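Local coordinates for extracellular solute-binding protein, family 5 (Chelativorans sp., PDB 6WM6) that binds EDTA and other aminopolycarboxylates in the periplasm, probably delivering them to an ABC transporter for uptake, at residues V377-K381 and A430-L434; R366-Y372 and D515-D520; T445-L449 and N482-F486. One frame throughout, in Å; residues are numbered along the deposited sequence.

Contact 1 of 3, residues V377-K381 and A430-L434; sequences VEKAK and APLGL
Lys381 passes slantwise across Leu432, and its end reaches the carbonyl of Pro431. From CB the chain turns with CG beside the backbone N, anti to the carbonyl carbon (chi1 -76°), then runs extended through CD to CE and NZ. Its CG packs at 3.9 Å against CD2 of Leu432. Two carbons further on, CE of Lys381 passes 3.5 Å from the carbonyl O of Pro431. Lys381 NZ donates to a water 2.7 Å away, and this water in turn donates to Pro431 O. On its other side NZ has Glu378 OE2 as a long salt-bridge partner, one helical turn back.

Below the lysine the contact is apolar. CD2 of Leu432 also meets CB of Ala380 at 3.8 Å, so a single methyl fits between two consecutive residues of the helix. CG1 of Val377 reaches CB of Pro431 at 4.1 Å, the two side chains crossing at about a right angle.

The contact joins the first turn of helix 377-386 to the short 3-10 turn that follows helix 416-429 and leads into strand 436-439. Ala380 and Leu432 both rest on Ala330 of helix 321-330, while Gly433 is bonded through its backbone to Leu396.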
# COMPACT_ATOMS: atom_id res chain seq x y z
N VAL A 377 -18.49 -20.50 -19.62
CA VAL A 377 -19.46 -19.73 -20.40
C VAL A 377 -20.86 -20.31 -20.28
O VAL A 377 -21.85 -19.58 -20.16
CB VAL A 377 -19.01 -19.62 -21.86
CG1 VAL A 377 -20.14 -19.09 -22.73
CG2 VAL A 377 -17.79 -18.73 -21.97
N GLU A 378 -20.98 -21.64 -20.32
CA GLU A 378 -22.31 -22.24 -20.25
C GLU A 378 -22.97 -21.96 -18.90
O GLU A 378 -24.17 -21.66 -18.83
CB GLU A 378 -22.26 -23.73 -20.57
CG GLU A 378 -21.93 -24.02 -22.04
CD GLU A 378 -22.83 -23.26 -23.01
OE1 GLU A 378 -24.06 -23.26 -22.81
OE2 GLU A 378 -22.29 -22.65 -23.96
N LYS A 379 -22.19 -21.99 -17.81
CA LYS A 379 -22.77 -21.62 -16.52
C LYS A 379 -23.15 -20.15 -16.49
O LYS A 379 -24.23 -19.79 -15.98
CB LYS A 379 -21.79 -21.96 -15.39
CG LYS A 379 -22.33 -21.67 -14.01
CD LYS A 379 -21.35 -22.10 -12.92
CE LYS A 379 -22.06 -22.35 -11.60
NZ LYS A 379 -22.68 -21.12 -11.02
N ALA A 380 -22.28 -19.28 -17.03
CA ALA A 380 -22.59 -17.86 -17.08
C ALA A 380 -23.87 -17.60 -17.88
O ALA A 380 -24.72 -16.78 -17.47
CB ALA A 380 -21.42 -17.11 -17.70
N LYS A 381 -24.03 -18.27 -19.03
CA LYS A 381 -25.25 -18.11 -19.81
C LYS A 381 -26.46 -18.57 -19.02
O LYS A 381 -27.53 -17.97 -19.11
CB LYS A 381 -25.14 -18.88 -21.12
CG LYS A 381 -24.27 -18.23 -22.17
CD LYS A 381 -24.19 -19.12 -23.41
CE LYS A 381 -23.43 -18.47 -24.55
NZ LYS A 381 -23.30 -19.41 -25.70
N ALA A 430 -17.44 -11.70 -24.49
CA ALA A 430 -18.07 -11.54 -25.79
C ALA A 430 -19.07 -12.66 -26.09
O ALA A 430 -20.13 -12.36 -26.65
CB ALA A 430 -17.00 -11.43 -26.88
N PRO A 431 -18.81 -13.92 -25.73
CA PRO A 431 -19.82 -14.97 -25.97
C PRO A 431 -21.12 -14.78 -25.21
O PRO A 431 -22.13 -15.42 -25.56
CB PRO A 431 -19.10 -16.26 -25.54
CG PRO A 431 -17.65 -15.94 -25.66
CD PRO A 431 -17.50 -14.48 -25.33
N LEU A 432 -21.14 -13.95 -24.17
CA LEU A 432 -22.38 -13.63 -23.48
C LEU A 432 -23.22 -12.60 -24.23
O LEU A 432 -24.32 -12.28 -23.77
CB LEU A 432 -22.09 -13.11 -22.08
CG LEU A 432 -21.23 -14.01 -21.19
CD1 LEU A 432 -21.10 -13.38 -19.80
CD2 LEU A 432 -21.78 -15.43 -21.11
N GLY A 433 -22.72 -12.09 -25.35
CA GLY A 433 -23.42 -11.02 -26.05
C GLY A 433 -23.13 -9.64 -25.53
O GLY A 433 -23.90 -8.72 -25.77
N LEU A 434 -22.03 -9.48 -24.78
CA LEU A 434 -21.63 -8.20 -24.22
C LEU A 434 -20.47 -7.61 -25.00
O LEU A 434 -19.60 -8.32 -25.51
CB LEU A 434 -21.20 -8.39 -22.76
CG LEU A 434 -22.35 -8.81 -21.83
CD1 LEU A 434 -21.79 -9.27 -20.49
CD2 LEU A 434 -23.31 -7.66 -21.63
O HOH W 1 -22.36 -17.48 -27.30

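Contact 2 of 3, residues R366-Y372 and D515-D520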
# COMPACT_ATOMS: atom_id res chain seq x y z
N ARG A 366 -12.20 -18.07 -2.12
CA ARG A 366 -13.63 -17.83 -2.07
C ARG A 366 -14.19 -17.43 -3.44
O ARG A 366 -15.37 -17.67 -3.72
CB ARG A 366 -13.90 -16.77 -1.00
CG ARG A 366 -13.50 -17.32 0.37
CD ARG A 366 -13.70 -16.36 1.58
NE ARG A 366 -13.32 -17.12 2.77
CZ ARG A 366 -12.19 -16.97 3.46
NH1 ARG A 366 -11.35 -15.99 3.19
NH2 ARG A 366 -11.91 -17.80 4.45
N ARG A 367 -13.35 -16.86 -4.29
CA ARG A 367 -13.68 -16.57 -5.68
C ARG A 367 -14.04 -17.85 -6.44
O ARG A 367 -15.14 -17.99 -6.98
CB ARG A 367 -12.46 -15.88 -6.30
CG ARG A 367 -12.57 -15.47 -7.76
CD ARG A 367 -11.22 -14.94 -8.25
NE ARG A 367 -10.27 -16.00 -8.53
CZ ARG A 367 -9.11 -15.84 -9.14
NH1 ARG A 367 -8.71 -14.64 -9.50
NH2 ARG A 367 -8.34 -16.89 -9.41
N GLY A 368 -13.12 -18.82 -6.45
CA GLY A 368 -13.36 -20.06 -7.17
C GLY A 368 -14.44 -20.90 -6.56
O GLY A 368 -15.14 -21.63 -7.27
N ALA A 369 -14.62 -20.82 -5.24
CA ALA A 369 -15.68 -21.56 -4.58
C ALA A 369 -17.05 -21.19 -5.14
O ALA A 369 -17.99 -21.99 -5.08
CB ALA A 369 -15.66 -21.31 -3.08
N ARG A 370 -17.19 -20.00 -5.69
CA ARG A 370 -18.44 -19.50 -6.25
C ARG A 370 -18.50 -19.63 -7.75
O ARG A 370 -19.48 -19.18 -8.35
CB ARG A 370 -18.62 -18.04 -5.82
CG ARG A 370 -18.99 -17.93 -4.36
CD ARG A 370 -18.65 -16.57 -3.72
NE ARG A 370 -19.10 -16.61 -2.33
CZ ARG A 370 -18.48 -17.25 -1.35
NH1 ARG A 370 -17.30 -17.82 -1.56
NH2 ARG A 370 -19.04 -17.30 -0.15
N GLY A 371 -17.50 -20.24 -8.36
CA GLY A 371 -17.43 -20.37 -9.80
C GLY A 371 -16.88 -19.17 -10.51
O GLY A 371 -16.77 -19.18 -11.75
N TYR A 372 -16.52 -18.11 -9.79
CA TYR A 372 -15.96 -16.95 -10.44
C TYR A 372 -14.57 -17.29 -10.96
O TYR A 372 -13.78 -17.98 -10.30
CB TYR A 372 -15.85 -15.77 -9.48
CG TYR A 372 -17.09 -15.36 -8.71
CD1 TYR A 372 -18.38 -15.71 -9.12
CD2 TYR A 372 -16.97 -14.60 -7.56
CE1 TYR A 372 -19.50 -15.33 -8.38
CE2 TYR A 372 -18.06 -14.22 -6.82
CZ TYR A 372 -19.32 -14.58 -7.24
OH TYR A 372 -20.41 -14.21 -6.46
N ASP A 515 -15.53 -11.82 4.23
CA ASP A 515 -14.99 -12.15 2.91
C ASP A 515 -15.98 -12.99 2.13
O ASP A 515 -16.20 -12.77 0.93
CB ASP A 515 -13.65 -12.85 3.08
CG ASP A 515 -12.75 -12.82 1.86
OD1 ASP A 515 -12.91 -11.95 0.95
OD2 ASP A 515 -11.84 -13.66 1.80
N GLU A 516 -16.61 -13.98 2.79
CA GLU A 516 -17.62 -14.80 2.12
C GLU A 516 -18.77 -13.94 1.62
O GLU A 516 -19.19 -14.06 0.47
CB GLU A 516 -18.14 -15.88 3.09
CG GLU A 516 -17.08 -16.83 3.65
CD GLU A 516 -16.67 -17.97 2.74
OE1 GLU A 516 -17.31 -18.18 1.70
OE2 GLU A 516 -15.70 -18.70 3.10
N LEU A 517 -19.31 -13.08 2.48
CA LEU A 517 -20.44 -12.24 2.10
C LEU A 517 -20.05 -11.26 1.00
O LEU A 517 -20.84 -10.97 0.10
CB LEU A 517 -20.98 -11.50 3.32
CG LEU A 517 -21.61 -12.37 4.40
CD1 LEU A 517 -21.93 -11.54 5.64
CD2 LEU A 517 -22.87 -13.07 3.89
N ALA A 518 -18.85 -10.70 1.07
CA ALA A 518 -18.41 -9.77 0.04
C ALA A 518 -18.31 -10.47 -1.31
O ALA A 518 -18.68 -9.92 -2.34
CB ALA A 518 -17.08 -9.15 0.44
N MET A 519 -17.81 -11.71 -1.32
CA MET A 519 -17.75 -12.44 -2.57
C MET A 519 -19.13 -12.85 -3.06
O MET A 519 -19.35 -12.86 -4.28
CB MET A 519 -16.83 -13.64 -2.40
CG MET A 519 -15.38 -13.23 -2.16
SD MET A 519 -14.73 -12.02 -3.36
CE MET A 519 -14.92 -13.05 -4.76
N ASP A 520 -20.07 -13.13 -2.16
CA ASP A 520 -21.43 -13.40 -2.58
C ASP A 520 -22.00 -12.23 -3.39
O ASP A 520 -22.79 -12.42 -4.32
CB ASP A 520 -22.34 -13.62 -1.36
CG ASP A 520 -22.11 -14.93 -0.65
OD1 ASP A 520 -21.49 -15.86 -1.21
OD2 ASP A 520 -22.58 -15.02 0.52
O HOH W 2 -16.15 -19.91 0.17
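The guanidinium of Arg370 has CB of Met519 over one face and acceptors round its edge. Its NE and NH2 grip Asp520 side-on, both ending on OD1 and both arriving from the same face of the carboxylate; Arg370 NE to Asp520 OD1 is 2.7 Å. NH2 also bonds Glu516 OE1 at 2.7 Å on the anti lone pair, with an N-H...O angle of 157°. NH1 turns back to the carbonyl O of Arg366 and shares a water with Glu516 OE1. With acceptors along so much of its edge, the group is fixed in rotation.

Glu516 bridges the two arginines: its other oxygen, OE2, takes NE of Arg366 at 2.9 Å, met from above the carboxylate plane. Arg366, extended from CG to NE, places NH1 2.8 Å from Asp515 OD2, on that oxygen's anti lone pair. Ser353 and Val354 hold the same aspartate, and Gly362 O takes a second bond from Arg366 NH1.

The Tyr372 ring carries CB of Arg370 over the centre of one face. At its edge the hydroxyl donates to Met519 O (OH to O 2.8 Å), while CD2 packs against Met519 CE at 3.8 Å.

The salt-bridge network thus ties the short, weakly bonded helix 366-369, closed by a Schellman motif at Gly371, to the last turns of helix 504-521. Tyr372 packs on helix 321-330 and reaches Phe525 of strand 524-537; Leu517 turns away toward helix 489-499.

Contact 3 of 3, residues T445-L449 and N482-F486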
# COMPACT_ATOMS: atom_id res chain seq x y z
N THR A 445 -8.79 7.24 -12.99
CA THR A 445 -8.30 6.81 -11.69
C THR A 445 -9.47 6.52 -10.75
O THR A 445 -10.62 6.91 -10.99
CB THR A 445 -7.43 7.88 -11.06
OG1 THR A 445 -8.20 9.08 -10.93
CG2 THR A 445 -6.19 8.16 -11.92
N ALA A 446 -9.17 5.79 -9.68
CA ALA A 446 -10.19 5.48 -8.68
C ALA A 446 -10.79 6.75 -8.07
O ALA A 446 -12.00 6.81 -7.85
CB ALA A 446 -9.58 4.60 -7.59
N ASP A 447 -9.95 7.76 -7.81
CA ASP A 447 -10.43 9.01 -7.22
C ASP A 447 -11.54 9.64 -8.06
O ASP A 447 -12.41 10.35 -7.52
CB ASP A 447 -9.28 10.01 -7.11
CG ASP A 447 -8.49 9.87 -5.83
OD1 ASP A 447 -8.88 9.06 -4.96
OD2 ASP A 447 -7.47 10.58 -5.69
N TYR A 448 -11.51 9.43 -9.37
CA TYR A 448 -12.45 10.08 -10.27
C TYR A 448 -13.63 9.18 -10.65
O TYR A 448 -14.48 9.60 -11.44
CB TYR A 448 -11.72 10.55 -11.52
CG TYR A 448 -10.73 11.68 -11.25
CD1 TYR A 448 -10.99 12.62 -10.26
CD2 TYR A 448 -9.55 11.79 -11.97
CE1 TYR A 448 -10.10 13.65 -10.00
CE2 TYR A 448 -8.65 12.81 -11.71
CZ TYR A 448 -8.94 13.74 -10.72
OH TYR A 448 -8.06 14.76 -10.46
N LEU A 449 -13.73 7.98 -10.09
CA LEU A 449 -14.89 7.14 -10.36
C LEU A 449 -16.16 7.81 -9.86
O LEU A 449 -16.18 8.45 -8.79
CB LEU A 449 -14.75 5.77 -9.68
CG LEU A 449 -13.69 4.84 -10.25
CD1 LEU A 449 -13.48 3.65 -9.32
CD2 LEU A 449 -14.08 4.36 -11.64
N ASN A 482 -14.90 2.68 -0.94
CA ASN A 482 -16.01 1.76 -1.27
C ASN A 482 -16.58 2.21 -2.61
O ASN A 482 -17.68 2.75 -2.72
CB ASN A 482 -17.09 1.74 -0.20
CG ASN A 482 -18.18 0.71 -0.46
OD1 ASN A 482 -18.15 -0.05 -1.44
ND2 ASN A 482 -19.14 0.65 0.44
N TYR A 483 -15.80 1.98 -3.66
CA TYR A 483 -16.16 2.44 -5.00
C TYR A 483 -17.25 1.63 -5.66
O TYR A 483 -17.93 2.13 -6.55
CB TYR A 483 -14.93 2.37 -5.90
CG TYR A 483 -13.72 3.11 -5.39
CD1 TYR A 483 -13.76 4.49 -5.26
CD2 TYR A 483 -12.55 2.46 -5.06
CE1 TYR A 483 -12.66 5.20 -4.80
CE2 TYR A 483 -11.44 3.16 -4.60
CZ TYR A 483 -11.52 4.53 -4.47
OH TYR A 483 -10.43 5.26 -4.01
N PHE A 484 -17.43 0.38 -5.24
CA PHE A 484 -18.25 -0.57 -5.98
C PHE A 484 -19.56 -0.89 -5.28
O PHE A 484 -20.34 -1.69 -5.78
CB PHE A 484 -17.41 -1.80 -6.32
CG PHE A 484 -16.09 -1.40 -6.93
CD1 PHE A 484 -16.09 -0.68 -8.09
CD2 PHE A 484 -14.90 -1.64 -6.28
CE1 PHE A 484 -14.91 -0.22 -8.65
CE2 PHE A 484 -13.69 -1.21 -6.83
CZ PHE A 484 -13.72 -0.47 -8.02
N GLY A 485 -19.84 -0.22 -4.15
CA GLY A 485 -21.19 -0.20 -3.62
C GLY A 485 -21.55 -1.29 -2.63
O GLY A 485 -22.72 -1.64 -2.54
N PHE A 486 -20.59 -1.80 -1.87
CA PHE A 486 -20.94 -2.71 -0.78
C PHE A 486 -21.83 -1.96 0.20
O PHE A 486 -21.62 -0.78 0.49
CB PHE A 486 -19.69 -3.26 -0.08
CG PHE A 486 -18.91 -4.22 -0.94
CD1 PHE A 486 -19.27 -5.56 -1.03
CD2 PHE A 486 -17.84 -3.78 -1.68
CE1 PHE A 486 -18.57 -6.43 -1.84
CE2 PHE A 486 -17.13 -4.64 -2.49
CZ PHE A 486 -17.51 -5.97 -2.56
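Tyr483 meets Ala446 with its ring and Leu449 mainly with CB, at the base of the side chain. The methyl of Ala446 sits over the phenol end: CB is 4.1 Å from the centroid of the Tyr483 ring and 30° off its normal, an off-centre CH-pi contact in which Ala446 CB comes closest to CZ, at 3.7 Å. The backbone of the same alanine approaches obliquely, its carbonyl O lying 3.5 Å from CE1 of Tyr483.

Leu449 works at the root of the tyrosine. Its side chain crosses that of Tyr483 at about a right angle, bringing CD1 to 3.9 Å from Tyr483 CB. The same methyl comes within 4.2 Å of CE1 of Phe484, so it touches both aromatic residues. Within the loop, Tyr483 CB lies 3.6 Å above the centre of the Phe484 ring. Tyr483 has CG beside its backbone N, anti to the carbonyl carbon (chi1 -55°), which sends the ring across to the other loop. Replacing Tyr483 by an alanine would probably leave the Ala446 methyl without its aromatic partner and open a gap between the loops.

No hydrogen bond spans the two segments; polar bonds work inside each loop instead. Asn482 OD1 accepts from Phe486 N in the carbonyl plane, on a lone pair, while its ND2 donates to Phe486 O and also to Leu476 O, bracing the turn that presents Tyr483 and Phe484. On the facing loop, Leu449 N bonds back to Ala446 O. Ala446 rests on Asn459, and Leu449 and Phe484 on His457, both residues of strand 456-462. This is plain apolar loop-to-loop packing at the surface, beside the mixed sheet in the alpha/beta fold of a family 5 periplasmic binding protein.

In the fold
Contacts 2 and 3 both pack against strand 524-537, which shares the seven-strand mixed sheet with strand 456-462 beneath contact 3. Their centres are 20 Å apart, yet they do touch, where Ala518 O lies 3.5 Å from Phe486 CE1. Contacts 1 and 2 follow closely in sequence, since helix 366-369 leads on to helix 377-386; their centres are 19 Å apart and their nearest atoms about 5 Å, without touching, and both lean on helix 321-330. Contact 3 is the more remote from contact 1, at 26 Å between centres. In sequence, 366-372 with 515-520 encloses the other two pairings.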